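Local atomic coordinates of beta-glucuronidase (uncultured Clostridium sp., PDB entry 6U7J), a protein that probably hydrolyses beta-D-glucuronides, releasing glucuronic acid, and as a gut microbial enzyme is linked to the reactivation of estrogens. Residues S59-I64 against N180-H185; F98-H103 against I184-R189. One frame throughout, in Å; residues are numbered along the deposited sequence.

Contact 1 of 2, residues S59-I64 against N180-H185; sequences SSYNDI and NYSGIH
Tyr181 lies along residues 60-63 and meets a different partner at almost every step of its side chain. Its CB starts 3.4 Å from Ser60 OG. At the ring edge, CD1 comes 3.5 Å from Asn62 OD1, and CE1 lies 3.4 Å from Asp63 OD2. The phenol ends in a hydrogen bond from Tyr181 OH to Asp63 OD2, 2.7 Å long, on the syn side of a carboxylate turned almost perpendicular to the ring and 27° out of the carboxylate's plane. Arg575 NH2 also bonds to this hydroxyl, which would probably sharpen its polarity. Tyrosine suits the site because a long, flat, largely apolar body carries a polar tip to a charge.

Asn62 shows why an amide fits a turn: with CG beside its backbone N (chi1 -51°), OD1 accepts a nearly straight bond from Ser182 N (2.9 Å, 171°), much as a backbone carbonyl would. Its ND2 reaches Asn180 O through a water and Arg71 O directly. Tyr61 N donates to Ser182 O at 3.0 Å, and the Tyr61 ring runs on past Ser182 CB until a second water joins the two hydroxyls; Ser182 OG is also tied to Thr102 O. Gly183 follows with backbone angles that belong to glycine, passing close to Ser59 and Ser60. Beyond it, Ser59 N bonds to Ile184 O at 2.9 Å. His185 NE2 makes only a weak bond to Ser60 OG, whose stronger partner is Lys315 N.

The pairing of 59-60 with 183-184 is short and irregular, a two-stranded patch beside the large antiparallel sheet of the sugar-binding domain. Tyr61 leans on strands 53-57 and 76-85, while Lys315 and Arg313, from the TIM-barrel part of the chain, meet Ser60.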
ATOM      1  N   SER B  59     -15.229  -1.541 -24.797  1.00 28.43           N
ATOM      2  CA  SER B  59     -14.205  -0.952 -23.929  1.00 29.65           C
ATOM      3  C   SER B  59     -14.249   0.557 -24.104  1.00 27.64           C
ATOM      4  O   SER B  59     -14.662   1.045 -25.159  1.00 24.88           O
ATOM      5  CB  SER B  59     -12.792  -1.469 -24.266  1.00 26.14           C
ATOM      6  OG  SER B  59     -11.805  -0.924 -23.396  1.00 28.40           O
ATOM      7  N   SER B  60     -13.873   1.299 -23.069  1.00 23.80           N
ATOM      8  CA  SER B  60     -13.475   2.683 -23.251  1.00 26.08           C
ATOM      9  C   SER B  60     -12.096   2.712 -23.911  1.00 28.81           C
ATOM     10  O   SER B  60     -11.301   1.781 -23.756  1.00 26.81           O
ATOM     11  CB  SER B  60     -13.434   3.405 -21.895  1.00 26.29           C
ATOM     12  OG  SER B  60     -14.623   3.193 -21.125  1.00 28.37           O
ATOM     13  N   TYR B  61     -11.799   3.781 -24.654  1.00 26.30           N
ATOM     14  CA  TYR B  61     -10.449   3.895 -25.200  1.00 29.39           C
ATOM     15  C   TYR B  61      -9.461   4.573 -24.261  1.00 25.89           C
ATOM     16  O   TYR B  61      -8.257   4.544 -24.536  1.00 26.75           O
ATOM     17  CB  TYR B  61     -10.442   4.645 -26.542  1.00 28.05           C
ATOM     18  CG  TYR B  61     -10.952   6.082 -26.532  1.00 28.53           C
ATOM     19  CD1 TYR B  61     -10.163   7.131 -26.081  1.00 28.65           C
ATOM     20  CD2 TYR B  61     -12.218   6.382 -27.031  1.00 31.36           C
ATOM     21  CE1 TYR B  61     -10.641   8.442 -26.097  1.00 28.74           C
ATOM     22  CE2 TYR B  61     -12.697   7.664 -27.050  1.00 28.84           C
ATOM     23  CZ  TYR B  61     -11.909   8.696 -26.588  1.00 32.25           C
ATOM     24  OH  TYR B  61     -12.411   9.984 -26.628  1.00 31.12           O
ATOM     25  N   ASN B  62      -9.929   5.162 -23.162  1.00 26.52           N
ATOM     26  CA  ASN B  62      -9.101   6.124 -22.439  1.00 27.69           C
ATOM     27  C   ASN B  62      -7.961   5.471 -21.657  1.00 27.43           C
ATOM     28  O   ASN B  62      -6.910   6.090 -21.507  1.00 28.04           O
ATOM     29  CB  ASN B  62      -9.963   6.963 -21.502  1.00 27.24           C
ATOM     30  CG  ASN B  62     -11.159   7.578 -22.212  1.00 28.00           C
ATOM     31  OD1 ASN B  62     -12.196   6.929 -22.399  1.00 25.61           O
ATOM     32  ND2 ASN B  62     -11.031   8.829 -22.584  1.00 26.30           N
ATOM     33  N   ASP B  63      -8.121   4.252 -21.146  1.00 28.45           N
ATOM     34  CA  ASP B  63      -7.074   3.645 -20.317  1.00 29.83           C
ATOM     35  C   ASP B  63      -6.317   2.517 -21.021  1.00 26.86           C
ATOM     36  O   ASP B  63      -5.559   1.787 -20.375  1.00 28.59           O
ATOM     37  CB  ASP B  63      -7.669   3.138 -18.998  1.00 26.54           C
ATOM     38  CG  ASP B  63      -8.136   4.267 -18.099  1.00 29.19           C
ATOM     39  OD1 ASP B  63      -7.757   5.446 -18.356  1.00 28.24           O
ATOM     40  OD2 ASP B  63      -8.893   3.972 -17.146  1.00 27.65           O
ATOM     41  N   ILE B  64      -6.480   2.372 -22.330  1.00 26.67           N
ATOM     42  CA  ILE B  64      -5.810   1.296 -23.056  1.00 24.47           C
ATOM     43  C   ILE B  64      -4.362   1.661 -23.382  1.00 26.34           C
ATOM     44  O   ILE B  64      -3.460   0.820 -23.282  1.00 27.45           O
ATOM     45  CB  ILE B  64      -6.607   0.974 -24.330  1.00 27.73           C
ATOM     46  CG1 ILE B  64      -8.034   0.584 -23.965  1.00 26.73           C
ATOM     47  CG2 ILE B  64      -5.907  -0.121 -25.133  1.00 23.89           C
ATOM     48  CD1 ILE B  64      -8.150  -0.818 -23.407  1.00 23.66           C
ATOM     49  N   ASN B 180     -15.189  10.930 -17.552  1.00 29.46           N
ATOM     50  CA  ASN B 180     -15.978  10.969 -18.789  1.00 28.00           C
ATOM     51  C   ASN B 180     -15.390  10.021 -19.838  1.00 26.77           C
ATOM     52  O   ASN B 180     -14.922  10.434 -20.899  1.00 29.84           O
ATOM     53  CB  ASN B 180     -16.081  12.395 -19.322  1.00 30.59           C
ATOM     54  CG  ASN B 180     -17.193  12.553 -20.380  1.00 31.20           C
ATOM     55  OD1 ASN B 180     -18.234  11.888 -20.309  1.00 33.02           O
ATOM     56  ND2 ASN B 180     -16.966  13.426 -21.355  1.00 29.47           N
ATOM     57  N   TYR B 181     -15.420   8.721 -19.508  1.00 24.23           N
ATOM     58  CA  TYR B 181     -14.941   7.682 -20.415  1.00 26.31           C
ATOM     59  C   TYR B 181     -15.739   7.693 -21.712  1.00 28.74           C
ATOM     60  O   TYR B 181     -16.955   7.908 -21.711  1.00 27.67           O
ATOM     61  CB  TYR B 181     -15.085   6.296 -19.794  1.00 25.28           C
ATOM     62  CG  TYR B 181     -14.043   5.908 -18.762  1.00 26.33           C
ATOM     63  CD1 TYR B 181     -12.716   5.692 -19.123  1.00 23.56           C
ATOM     64  CD2 TYR B 181     -14.403   5.722 -17.432  1.00 25.04           C
ATOM     65  CE1 TYR B 181     -11.780   5.332 -18.200  1.00 25.27           C
ATOM     66  CE2 TYR B 181     -13.455   5.353 -16.474  1.00 26.84           C
ATOM     67  CZ  TYR B 181     -12.151   5.162 -16.872  1.00 24.73           C
ATOM     68  OH  TYR B 181     -11.220   4.786 -15.954  1.00 27.53           O
ATOM     69  N   SER B 182     -15.059   7.390 -22.811  1.00 25.25           N
ATOM     70  CA  SER B 182     -15.676   7.391 -24.122  1.00 28.64           C
ATOM     71  C   SER B 182     -15.232   6.151 -24.880  1.00 30.27           C
ATOM     72  O   SER B 182     -14.167   5.587 -24.614  1.00 27.97           O
ATOM     73  CB  SER B 182     -15.306   8.663 -24.890  1.00 30.06           C
ATOM     74  OG  SER B 182     -15.973   8.728 -26.134  1.00 30.61           O
ATOM     75  N   GLY B 183     -16.065   5.727 -25.819  1.00 31.05           N
ATOM     76  CA  GLY B 183     -15.762   4.604 -26.684  1.00 28.10           C
ATOM     77  C   GLY B 183     -17.022   3.818 -26.991  1.00 29.08           C
ATOM     78  O   GLY B 183     -18.129   4.318 -26.836  1.00 30.15           O
ATOM     79  N   ILE B 184     -16.838   2.577 -27.435  1.00 28.88           N
ATOM     80  CA  ILE B 184     -17.934   1.659 -27.716  1.00 29.27           C
ATOM     81  C   ILE B 184     -17.984   0.673 -26.555  1.00 25.26           C
ATOM     82  O   ILE B 184     -17.252  -0.319 -26.533  1.00 29.20           O
ATOM     83  CB  ILE B 184     -17.756   0.957 -29.066  1.00 26.74           C
ATOM     84  CG1 ILE B 184     -17.611   1.999 -30.190  1.00 31.07           C
ATOM     85  CG2 ILE B 184     -18.929   0.025 -29.360  1.00 26.19           C
ATOM     86  CD1 ILE B 184     -17.393   1.397 -31.583  1.00 25.88           C
ATOM     87  N   HIS B 185     -18.881   0.922 -25.600  1.00 28.77           N
ATOM     88  CA  HIS B 185     -18.864   0.247 -24.307  1.00 28.79           C
ATOM     89  C   HIS B 185     -19.631  -1.066 -24.269  1.00 31.57           C
ATOM     90  O   HIS B 185     -19.463  -1.823 -23.301  1.00 31.42           O
ATOM     91  CB  HIS B 185     -19.436   1.172 -23.231  1.00 32.51           C
ATOM     92  CG  HIS B 185     -18.552   2.335 -22.921  1.00 28.07           C
ATOM     93  ND1 HIS B 185     -19.044   3.590 -22.645  1.00 31.52           N
ATOM     94  CD2 HIS B 185     -17.202   2.430 -22.841  1.00 27.82           C
ATOM     95  CE1 HIS B 185     -18.034   4.406 -22.388  1.00 31.56           C
ATOM     96  NE2 HIS B 185     -16.906   3.728 -22.513  1.00 29.07           N
TER
HETATM   97  O   HOH W   1     -14.543  10.565 -28.222  1.00 29.03           O
HETATM   98  O   HOH W   2     -13.352  10.661 -23.057  1.00 28.14           O

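Contact 2 of 2, residues F98-H103 against I184-R189; sequences FGSVTH and IHRPVR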
ATOM      1  N   PHE B  98     -26.090  -1.332 -32.006  1.00 33.60           N
ATOM      2  CA  PHE B  98     -25.097  -0.904 -31.029  1.00 30.95           C
ATOM      3  C   PHE B  98     -25.748  -0.904 -29.653  1.00 33.25           C
ATOM      4  O   PHE B  98     -26.795  -0.271 -29.460  1.00 30.04           O
ATOM      5  CB  PHE B  98     -24.558   0.476 -31.374  1.00 30.30           C
ATOM      6  CG  PHE B  98     -23.745   0.502 -32.642  1.00 33.93           C
ATOM      7  CD1 PHE B  98     -24.367   0.635 -33.880  1.00 32.36           C
ATOM      8  CD2 PHE B  98     -22.361   0.382 -32.594  1.00 33.48           C
ATOM      9  CE1 PHE B  98     -23.622   0.647 -35.044  1.00 35.43           C
ATOM     10  CE2 PHE B  98     -21.606   0.406 -33.758  1.00 32.80           C
ATOM     11  CZ  PHE B  98     -22.238   0.525 -34.982  1.00 34.57           C
ATOM     12  N   GLY B  99     -25.130  -1.619 -28.704  1.00 30.73           N
ATOM     13  CA  GLY B  99     -25.627  -1.583 -27.336  1.00 32.49           C
ATOM     14  C   GLY B  99     -25.530  -0.193 -26.747  1.00 32.30           C
ATOM     15  O   GLY B  99     -26.411   0.244 -25.994  1.00 30.27           O
ATOM     16  N   SER B 100     -24.466   0.526 -27.100  1.00 28.44           N
ATOM     17  CA  SER B 100     -24.293   1.924 -26.748  1.00 29.66           C
ATOM     18  C   SER B 100     -23.001   2.435 -27.377  1.00 31.11           C
ATOM     19  O   SER B 100     -22.071   1.663 -27.618  1.00 31.06           O
ATOM     20  CB  SER B 100     -24.258   2.121 -25.225  1.00 31.25           C
ATOM     21  OG  SER B 100     -23.035   1.662 -24.696  1.00 29.10           O
ATOM     22  N   VAL B 101     -22.964   3.731 -27.663  1.00 32.43           N
ATOM     23  CA  VAL B 101     -21.774   4.454 -28.096  1.00 32.31           C
ATOM     24  C   VAL B 101     -21.756   5.739 -27.289  1.00 31.63           C
ATOM     25  O   VAL B 101     -22.739   6.486 -27.301  1.00 29.27           O
ATOM     26  CB  VAL B 101     -21.785   4.764 -29.607  1.00 29.24           C
ATOM     27  CG1 VAL B 101     -20.649   5.705 -29.973  1.00 29.11           C
ATOM     28  CG2 VAL B 101     -21.710   3.487 -30.421  1.00 28.64           C
ATOM     29  N   THR B 102     -20.658   5.997 -26.585  1.00 31.06           N
ATOM     30  CA  THR B 102     -20.591   7.049 -25.576  1.00 28.58           C
ATOM     31  C   THR B 102     -19.693   8.175 -26.064  1.00 31.54           C
ATOM     32  O   THR B 102     -18.479   7.980 -26.199  1.00 29.24           O
ATOM     33  CB  THR B 102     -20.045   6.467 -24.273  1.00 31.33           C
ATOM     34  OG1 THR B 102     -20.750   5.257 -23.968  1.00 31.37           O
ATOM     35  CG2 THR B 102     -20.164   7.458 -23.134  1.00 25.06           C
ATOM     36  N   HIS B 103     -20.253   9.368 -26.283  1.00 32.05           N
ATOM     37  CA  HIS B 103     -21.649   9.720 -26.031  1.00 30.47           C
ATOM     38  C   HIS B 103     -22.473   9.815 -27.309  1.00 33.79           C
ATOM     39  O   HIS B 103     -23.675   9.546 -27.305  1.00 34.34           O
ATOM     40  CB  HIS B 103     -21.730  11.072 -25.326  1.00 30.11           C
ATOM     41  CG  HIS B 103     -21.193  11.066 -23.927  1.00 33.73           C
ATOM     42  ND1 HIS B 103     -21.933  10.619 -22.852  1.00 30.50           N
ATOM     43  CD2 HIS B 103     -20.004  11.475 -23.426  1.00 31.68           C
ATOM     44  CE1 HIS B 103     -21.224  10.756 -21.747  1.00 30.57           C
ATOM     45  NE2 HIS B 103     -20.049  11.272 -22.066  1.00 31.88           N
ATOM     46  N   ILE B 184     -16.838   2.577 -27.435  1.00 28.88           N
ATOM     47  CA  ILE B 184     -17.934   1.659 -27.716  1.00 29.27           C
ATOM     48  C   ILE B 184     -17.984   0.673 -26.555  1.00 25.26           C
ATOM     49  O   ILE B 184     -17.252  -0.319 -26.533  1.00 29.20           O
ATOM     50  CB  ILE B 184     -17.756   0.957 -29.066  1.00 26.74           C
ATOM     51  CG1 ILE B 184     -17.611   1.999 -30.190  1.00 31.07           C
ATOM     52  CG2 ILE B 184     -18.929   0.025 -29.360  1.00 26.19           C
ATOM     53  CD1 ILE B 184     -17.393   1.397 -31.583  1.00 25.88           C
ATOM     54  N   HIS B 185     -18.881   0.922 -25.600  1.00 28.77           N
ATOM     55  CA  HIS B 185     -18.864   0.247 -24.307  1.00 28.79           C
ATOM     56  C   HIS B 185     -19.631  -1.066 -24.269  1.00 31.57           C
ATOM     57  O   HIS B 185     -19.463  -1.823 -23.301  1.00 31.42           O
ATOM     58  CB  HIS B 185     -19.436   1.172 -23.231  1.00 32.51           C
ATOM     59  CG  HIS B 185     -18.552   2.335 -22.921  1.00 28.07           C
ATOM     60  ND1 HIS B 185     -19.044   3.590 -22.645  1.00 31.52           N
ATOM     61  CD2 HIS B 185     -17.202   2.430 -22.841  1.00 27.82           C
ATOM     62  CE1 HIS B 185     -18.034   4.406 -22.388  1.00 31.56           C
ATOM     63  NE2 HIS B 185     -16.906   3.728 -22.513  1.00 29.07           N
ATOM     64  N   ARG B 186     -20.467  -1.350 -25.263  1.00 29.41           N
ATOM     65  CA  ARG B 186     -21.355  -2.502 -25.256  1.00 30.45           C
ATOM     66  C   ARG B 186     -21.301  -3.220 -26.595  1.00 29.88           C
ATOM     67  O   ARG B 186     -20.859  -2.647 -27.595  1.00 32.26           O
ATOM     68  CB  ARG B 186     -22.787  -2.062 -24.913  1.00 30.75           C
ATOM     69  CG  ARG B 186     -22.857  -1.580 -23.466  1.00 31.03           C
ATOM     70  CD  ARG B 186     -24.214  -1.091 -23.022  1.00 31.29           C
ATOM     71  NE  ARG B 186     -24.072  -0.366 -21.764  1.00 32.27           N
ATOM     72  CZ  ARG B 186     -24.985   0.452 -21.263  1.00 32.57           C
ATOM     73  NH1 ARG B 186     -26.134   0.654 -21.913  1.00 31.51           N
ATOM     74  NH2 ARG B 186     -24.747   1.066 -20.117  1.00 30.15           N
ATOM     75  N   PRO B 187     -21.682  -4.501 -26.630  1.00 31.24           N
ATOM     76  CA  PRO B 187     -21.508  -5.306 -27.848  1.00 33.00           C
ATOM     77  C   PRO B 187     -22.143  -4.668 -29.076  1.00 35.06           C
ATOM     78  O   PRO B 187     -23.230  -4.091 -29.005  1.00 32.03           O
ATOM     79  CB  PRO B 187     -22.204  -6.626 -27.500  1.00 35.77           C
ATOM     80  CG  PRO B 187     -22.099  -6.722 -26.018  1.00 34.27           C
ATOM     81  CD  PRO B 187     -22.153  -5.315 -25.494  1.00 33.80           C
ATOM     82  N   VAL B 188     -21.441  -4.785 -30.206  1.00 34.07           N
ATOM     83  CA  VAL B 188     -21.972  -4.461 -31.526  1.00 29.69           C
ATOM     84  C   VAL B 188     -22.456  -5.756 -32.164  1.00 33.42           C
ATOM     85  O   VAL B 188     -21.748  -6.769 -32.145  1.00 35.47           O
ATOM     86  CB  VAL B 188     -20.914  -3.778 -32.413  1.00 31.22           C
ATOM     87  CG1 VAL B 188     -21.526  -3.392 -33.802  1.00 26.50           C
ATOM     88  CG2 VAL B 188     -20.346  -2.566 -31.729  1.00 25.77           C
ATOM     89  N   ARG B 189     -23.662  -5.736 -32.727  1.00 34.27           N
ATOM     90  CA  ARG B 189     -24.286  -6.943 -33.242  1.00 35.85           C
ATOM     91  C   ARG B 189     -24.902  -6.661 -34.606  1.00 39.02           C
ATOM     92  O   ARG B 189     -25.555  -5.632 -34.798  1.00 38.00           O
ATOM     93  CB  ARG B 189     -25.366  -7.471 -32.282  1.00 34.25           C
ATOM     94  CG  ARG B 189     -24.931  -7.569 -30.831  1.00 41.57           C
ATOM     95  CD  ARG B 189     -25.773  -8.574 -30.045  1.00 49.08           C
ATOM     96  NE  ARG B 189     -25.481  -8.542 -28.610  1.00 59.62           N
ATOM     97  CZ  ARG B 189     -25.409  -9.609 -27.815  1.00 58.91           C
ATOM     98  NH1 ARG B 189     -25.610 -10.834 -28.293  1.00 54.90           N
ATOM     99  NH2 ARG B 189     -25.131  -9.442 -26.526  1.00 54.92           N
TER
HETATM  100  O   HOH W   3     -27.662  -0.809 -23.916  1.00 31.47           O
HETATM  101  O   HOH W   4     -22.359   2.823 -22.282  1.00 30.21           O
HETATM  102  O   HOH W   5     -22.370  -0.780 -29.054  1.00 34.44           O
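Phe98 and Val188 form the closer of two apolar pairs, side by side on one face of the sheet as an antiparallel non-hydrogen-bonded pair. Val188 CG1 sits over the Phe98 ring, 4.2 Å from its centroid, in a CH-pi contact, while Val188 CG2 meets Phe98 CD2 at 3.7 Å. A branched residue suits this place because one methyl lies over the ring near its rim while the other reaches the CD2-CE2 side. Val101 on Ile184 is the looser pair.

The direct backbone bond runs from Gly99 N to Pro187 O, at 3.1 Å. Having no side chain, Gly99 can bring its CA close to Arg186 CB.

Among the polar side chains, the extended Arg186 passes Ser100 OG, which is 3.4 Å from Arg186 CD and lies over one face of the guanidinium; that group is held by a salt bridge from NH2 to Glu308 and by Phe121 O at NH1. Thr102 turns OG1 beside its backbone N (chi1 -48°), where His185 ND1 gives it a weak 2.7 Å bond; the stronger partner of Thr102 OG1 is Gly120 O.

Waters complete the contact. One links Gly99 O to Arg186 NH1, another accepts a hydrogen bond from Ser100 N and lies 2.8 Å from Arg186 O, and a third lies 2.8 Å from Ser100 OG.

The segments join the loop between strands 93-98 and 104-109 to strand 188-193. The Pro187 side chain, about 4 Å from a bound calcium ion, touches strand 20-32. The Phe98 ring, meeting that of Phe124 with planes about 15° apart, touches strand 135-144; Val188 packs on strands 20-32 and 53-57.

In the fold
Both contacts are buried within the sugar-binding domain and converge on one continuous run of chain, sharing Ile184 and His185, with centres about 11 Å apart. Contact 1 is built round an irregular two-stranded patch to which both segments contribute, mostly with hydrogen bonds; contact 2 enters the large antiparallel sheet, where an aromatic-aliphatic pair joins the polar and water-mediated links. The His185 ring ties them together, giving one weak bond to each partner segment. They also touch directly: Asn180 OD1 lies 2.6 Å from His103 NE2, probably hydrogen-bonded, beyond a cis peptide between Thr102 and His103. Toward the TIM barrel, contact 1 reaches through Ser60 and Tyr181, among others, and contact 2 through Arg186 and Pro187.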